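Local coordinates for Rod shape determining protein RodA (PDB 6BAR), which probably polymerises lipid-linked peptidoglycan precursors into glycan strands for cell wall elongation, as a membrane-embedded glycosyltransferase of the SEDS family, at residues L77-V85 and A95-P106. Residues are numbered along the deposited sequence; the frame is centred on the assembly and turned at random.
Sequences LLLLALVLV and AWFVLGPLQFQP. With OLC ((2R)-2,3-dihydroxypropyl (9Z)-octadec-9-enoate), chain C.
V83 meets both F97 and P106 and is the residue of helix 77-85 most covered by segment 95-106. Its CG2 lies over one face of the F97 ring, offset toward the rim, in a CH-pi contact 4.1 Å from the ring centroid. V83 CG2 is anti to the backbone N, which also brings it to the A95-W96 peptide, 3.7 Å from W96 N. V83 CB packs on P106 CG at 3.7 Å. The F97 ring reaches the helix backbone as well, and L79 O sits at its edge, near the ring plane. The L82 and F97 side chains cross at about a right angle, with L82 CG 4.0 Å from F97 CZ.

One turn earlier in the helix, L80 and L79 both touch P106 CB, L80 through its CD2 at 3.6 Å and L79 through its CB at 4.1 Å. L79 CD2 meets the edge of the F104 ring, 3.8 Å from F104 CE2. Another part of that edge meets the lipid OLC, whose acyl carbon C6 is 3.5 Å from F104 CD1. With chi1 at 168°, F104 swings its ring away from its own N and into place between L79 and the lipid.

No hydrogen bond joins the two segments, and the contact is apolar. The paired strands 97-99 and 102-104 position the two phenylalanines. F97 and F104 exchange backbone hydrogen bonds in both directions, and L99 N donates one to L102 O near the turn at G100-P101. Farther out, L109 touches both L79 and F104, and L146 of helix 131-148 packs on L80. Here a two-stranded antiparallel beta-hairpin, which lies in sequence between helices 69-86 and 106-121, packs together with the P106 that follows it on the C-terminal part of helix 69-86, predicted to span the membrane in this SEDS-family protein.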
loop_
_atom_site.group_PDB
_atom_site.type_symbol
_atom_site.label_atom_id
_atom_site.label_comp_id
_atom_site.label_asym_id
_atom_site.label_seq_id
_atom_site.Cartn_x
_atom_site.Cartn_y
_atom_site.Cartn_z
ATOM N N LEU A 77 -2.956 -5.684 -15.053
ATOM C CA LEU A 77 -3.346 -4.843 -16.184
ATOM C C LEU A 77 -4.683 -5.290 -16.769
ATOM O O LEU A 77 -5.592 -4.473 -16.973
ATOM C CB LEU A 77 -2.261 -4.855 -17.260
ATOM C CG LEU A 77 -1.194 -3.770 -17.127
ATOM C CD1 LEU A 77 -0.256 -3.761 -18.324
ATOM C CD2 LEU A 77 -1.857 -2.419 -16.960
ATOM N N LEU A 78 -4.825 -6.591 -17.043
ATOM C CA LEU A 78 -6.080 -7.086 -17.601
ATOM C C LEU A 78 -7.242 -6.923 -16.622
ATOM O O LEU A 78 -8.376 -6.696 -17.056
ATOM C CB LEU A 78 -5.940 -8.548 -18.045
ATOM C CG LEU A 78 -5.117 -8.797 -19.320
ATOM C CD1 LEU A 78 -5.497 -10.126 -19.959
ATOM C CD2 LEU A 78 -5.255 -7.654 -20.328
ATOM N N LEU A 79 -6.977 -6.968 -15.307
ATOM C CA LEU A 79 -8.036 -6.763 -14.316
ATOM C C LEU A 79 -8.413 -5.291 -14.160
ATOM O O LEU A 79 -9.593 -4.967 -13.965
ATOM C CB LEU A 79 -7.612 -7.349 -12.970
ATOM C CG LEU A 79 -8.246 -8.692 -12.599
ATOM C CD1 LEU A 79 -8.306 -9.601 -13.809
ATOM C CD2 LEU A 79 -7.495 -9.374 -11.460
ATOM N N LEU A 80 -7.432 -4.388 -14.221
ATOM C CA LEU A 80 -7.741 -2.966 -14.295
ATOM C C LEU A 80 -8.585 -2.660 -15.522
ATOM O O LEU A 80 -9.526 -1.860 -15.460
ATOM C CB LEU A 80 -6.453 -2.142 -14.324
ATOM C CG LEU A 80 -5.755 -1.942 -12.987
ATOM C CD1 LEU A 80 -4.527 -1.068 -13.153
ATOM C CD2 LEU A 80 -6.719 -1.334 -11.992
ATOM N N ALA A 81 -8.262 -3.288 -16.650
ATOM C CA ALA A 81 -9.052 -3.068 -17.855
ATOM C C ALA A 81 -10.459 -3.635 -17.706
ATOM O O ALA A 81 -11.432 -3.009 -18.144
ATOM C CB ALA A 81 -8.341 -3.676 -19.060
ATOM N N LEU A 82 -10.586 -4.806 -17.069
ATOM C CA LEU A 82 -11.876 -5.469 -16.917
ATOM C C LEU A 82 -12.784 -4.774 -15.912
ATOM O O LEU A 82 -14.012 -4.831 -16.057
ATOM C CB LEU A 82 -11.677 -6.922 -16.487
ATOM C CG LEU A 82 -12.971 -7.728 -16.419
ATOM C CD1 LEU A 82 -13.535 -7.863 -17.820
ATOM C CD2 LEU A 82 -12.764 -9.091 -15.774
ATOM N N VAL A 83 -12.217 -4.145 -14.878
ATOM C CA VAL A 83 -13.062 -3.462 -13.904
ATOM C C VAL A 83 -13.787 -2.281 -14.550
ATOM O O VAL A 83 -14.898 -1.931 -14.130
ATOM C CB VAL A 83 -12.228 -3.044 -12.670
ATOM C CG1 VAL A 83 -11.354 -1.843 -12.969
ATOM C CG2 VAL A 83 -13.128 -2.787 -11.468
ATOM N N LEU A 84 -13.207 -1.687 -15.596
ATOM C CA LEU A 84 -13.873 -0.595 -16.295
ATOM C C LEU A 84 -15.152 -1.050 -16.987
ATOM O O LEU A 84 -16.074 -0.247 -17.174
ATOM C CB LEU A 84 -12.924 0.025 -17.316
ATOM C CG LEU A 84 -11.660 0.646 -16.729
ATOM C CD1 LEU A 84 -10.725 1.122 -17.831
ATOM C CD2 LEU A 84 -12.030 1.791 -15.805
ATOM N N VAL A 85 -15.228 -2.315 -17.386
ATOM C CA VAL A 85 -16.381 -2.808 -18.130
ATOM C C VAL A 85 -17.437 -3.394 -17.201
ATOM O O VAL A 85 -18.621 -3.066 -17.314
ATOM C CB VAL A 85 -15.923 -3.838 -19.186
ATOM C CG1 VAL A 85 -17.125 -4.448 -19.892
ATOM C CG2 VAL A 85 -14.987 -3.182 -20.192
ATOM N N ALA A 95 -14.436 0.963 -9.678
ATOM C CA ALA A 95 -13.100 0.526 -9.299
ATOM C C ALA A 95 -13.140 -0.691 -8.383
ATOM O O ALA A 95 -12.121 -1.025 -7.767
ATOM C CB ALA A 95 -12.337 1.656 -8.612
ATOM N N TRP A 96 -14.283 -1.361 -8.284
ATOM C CA TRP A 96 -14.455 -2.473 -7.363
ATOM C C TRP A 96 -15.155 -3.629 -8.056
ATOM O O TRP A 96 -16.086 -3.425 -8.838
ATOM C CB TRP A 96 -15.268 -2.053 -6.138
ATOM C CG TRP A 96 -14.492 -1.264 -5.150
ATOM C CD1 TRP A 96 -14.161 0.056 -5.231
ATOM C CD2 TRP A 96 -13.951 -1.742 -3.915
ATOM N NE1 TRP A 96 -13.441 0.431 -4.119
ATOM C CE2 TRP A 96 -13.299 -0.656 -3.297
ATOM C CE3 TRP A 96 -13.951 -2.986 -3.272
ATOM C CZ2 TRP A 96 -12.651 -0.775 -2.069
ATOM C CZ3 TRP A 96 -13.311 -3.101 -2.049
ATOM C CH2 TRP A 96 -12.670 -2.003 -1.462
ATOM N N PHE A 97 -14.707 -4.838 -7.762
ATOM C CA PHE A 97 -15.432 -6.041 -8.136
ATOM C C PHE A 97 -16.244 -6.477 -6.925
ATOM O O PHE A 97 -15.676 -6.746 -5.856
ATOM C CB PHE A 97 -14.479 -7.153 -8.576
ATOM C CG PHE A 97 -13.936 -6.984 -9.970
ATOM C CD1 PHE A 97 -12.616 -6.620 -10.175
ATOM C CD2 PHE A 97 -14.746 -7.196 -11.072
ATOM C CE1 PHE A 97 -12.114 -6.469 -11.459
ATOM C CE2 PHE A 97 -14.250 -7.042 -12.355
ATOM C CZ PHE A 97 -12.932 -6.680 -12.547
ATOM N N VAL A 98 -17.564 -6.526 -7.085
ATOM C CA VAL A 98 -18.472 -6.916 -6.011
ATOM C C VAL A 98 -19.194 -8.181 -6.450
ATOM O O VAL A 98 -20.036 -8.145 -7.358
ATOM C CB VAL A 98 -19.464 -5.803 -5.647
ATOM C CG1 VAL A 98 -20.386 -6.264 -4.528
ATOM C CG2 VAL A 98 -18.709 -4.551 -5.222
ATOM N N LEU A 99 -18.851 -9.302 -5.818
ATOM C CA LEU A 99 -19.509 -10.576 -6.072
ATOM C C LEU A 99 -20.240 -11.026 -4.812
ATOM O O LEU A 99 -19.947 -12.092 -4.259
ATOM C CB LEU A 99 -18.495 -11.634 -6.520
ATOM N N GLY A 100 -21.189 -10.212 -4.352
ATOM C CA GLY A 100 -21.926 -10.494 -3.143
ATOM C C GLY A 100 -21.162 -10.064 -1.910
ATOM O O GLY A 100 -20.971 -8.871 -1.648
ATOM N N PRO A 101 -20.722 -11.040 -1.111
ATOM C CA PRO A 101 -19.847 -10.728 0.027
ATOM C C PRO A 101 -18.392 -10.470 -0.351
ATOM O O PRO A 101 -17.623 -10.023 0.512
ATOM C CB PRO A 101 -19.970 -11.981 0.915
ATOM C CG PRO A 101 -21.194 -12.711 0.413
ATOM C CD PRO A 101 -21.248 -12.413 -1.047
ATOM N N LEU A 102 -17.993 -10.719 -1.599
ATOM C CA LEU A 102 -16.609 -10.544 -2.031
ATOM C C LEU A 102 -16.408 -9.154 -2.622
ATOM O O LEU A 102 -17.167 -8.733 -3.502
ATOM C CB LEU A 102 -16.230 -11.604 -3.066
ATOM C CG LEU A 102 -16.829 -12.989 -2.831
ATOM C CD1 LEU A 102 -16.523 -13.921 -3.998
ATOM C CD2 LEU A 102 -16.320 -13.565 -1.520
ATOM N N GLN A 103 -15.371 -8.457 -2.158
ATOM C CA GLN A 103 -15.053 -7.103 -2.615
ATOM C C GLN A 103 -13.564 -7.033 -2.941
ATOM O O GLN A 103 -12.730 -6.980 -2.032
ATOM C CB GLN A 103 -15.436 -6.075 -1.559
ATOM C CG GLN A 103 -16.906 -6.096 -1.198
ATOM C CD GLN A 103 -17.253 -5.110 -0.107
ATOM O OE1 GLN A 103 -16.426 -4.290 0.295
ATOM N NE2 GLN A 103 -18.485 -5.189 0.386
ATOM N N PHE A 104 -13.230 -7.014 -4.235
ATOM C CA PHE A 104 -11.838 -7.018 -4.682
ATOM C C PHE A 104 -11.599 -5.877 -5.660
ATOM O O PHE A 104 -12.158 -5.873 -6.761
ATOM C CB PHE A 104 -11.457 -8.354 -5.333
ATOM C CG PHE A 104 -10.145 -8.310 -6.071
ATOM C CD1 PHE A 104 -8.943 -8.323 -5.376
ATOM C CD2 PHE A 104 -10.113 -8.240 -7.457
ATOM C CE1 PHE A 104 -7.734 -8.269 -6.047
ATOM C CE2 PHE A 104 -8.908 -8.186 -8.134
ATOM C CZ PHE A 104 -7.716 -8.203 -7.428
ATOM N N GLN A 105 -10.736 -4.938 -5.273
ATOM C CA GLN A 105 -10.348 -3.785 -6.077
ATOM C C GLN A 105 -9.028 -4.056 -6.785
ATOM O O GLN A 105 -8.028 -4.366 -6.120
ATOM C CB GLN A 105 -10.218 -2.554 -5.186
ATOM C CG GLN A 105 -9.636 -1.342 -5.865
ATOM C CD GLN A 105 -9.408 -0.201 -4.894
ATOM O OE1 GLN A 105 -9.272 -0.414 -3.685
ATOM N NE2 GLN A 105 -9.372 1.023 -5.416
ATOM N N PRO A 106 -8.961 -3.933 -8.116
ATOM C CA PRO A 106 -7.726 -4.301 -8.825
ATOM C C PRO A 106 -6.554 -3.381 -8.543
ATOM O O PRO A 106 -5.429 -3.706 -8.951
ATOM C CB PRO A 106 -8.131 -4.228 -10.305
ATOM C CG PRO A 106 -9.628 -4.175 -10.310
ATOM C CD PRO A 106 -10.012 -3.486 -9.043
HETATM C C10 OLC C . -2.315 -9.712 -3.580
HETATM C C9 OLC C . -3.048 -8.961 -2.735
HETATM C C8 OLC C . -4.341 -8.325 -3.204
HETATM C C24 OLC C . -14.631 -8.416 2.495
HETATM C C7 OLC C . -5.329 -8.258 -2.057
HETATM C C6 OLC C . -6.741 -8.193 -2.603
HETATM C C5 OLC C . -7.485 -7.008 -2.027
HETATM C C4 OLC C . -8.957 -7.345 -1.906
HETATM C C3 OLC C . -9.137 -8.577 -1.040
HETATM C C2 OLC C . -10.529 -8.583 -0.439
HETATM C C21 OLC C . -13.080 -9.241 0.725
HETATM C C1 OLC C . -11.166 -9.957 -0.517
HETATM C C22 OLC C . -13.792 -9.583 2.020
HETATM O O19 OLC C . -10.785 -10.767 -1.342
HETATM O O25 OLC C . -14.673 -8.403 3.906
HETATM O O23 OLC C . -14.627 -10.700 1.824
HETATM O O20 OLC C . -12.206 -10.298 0.372
#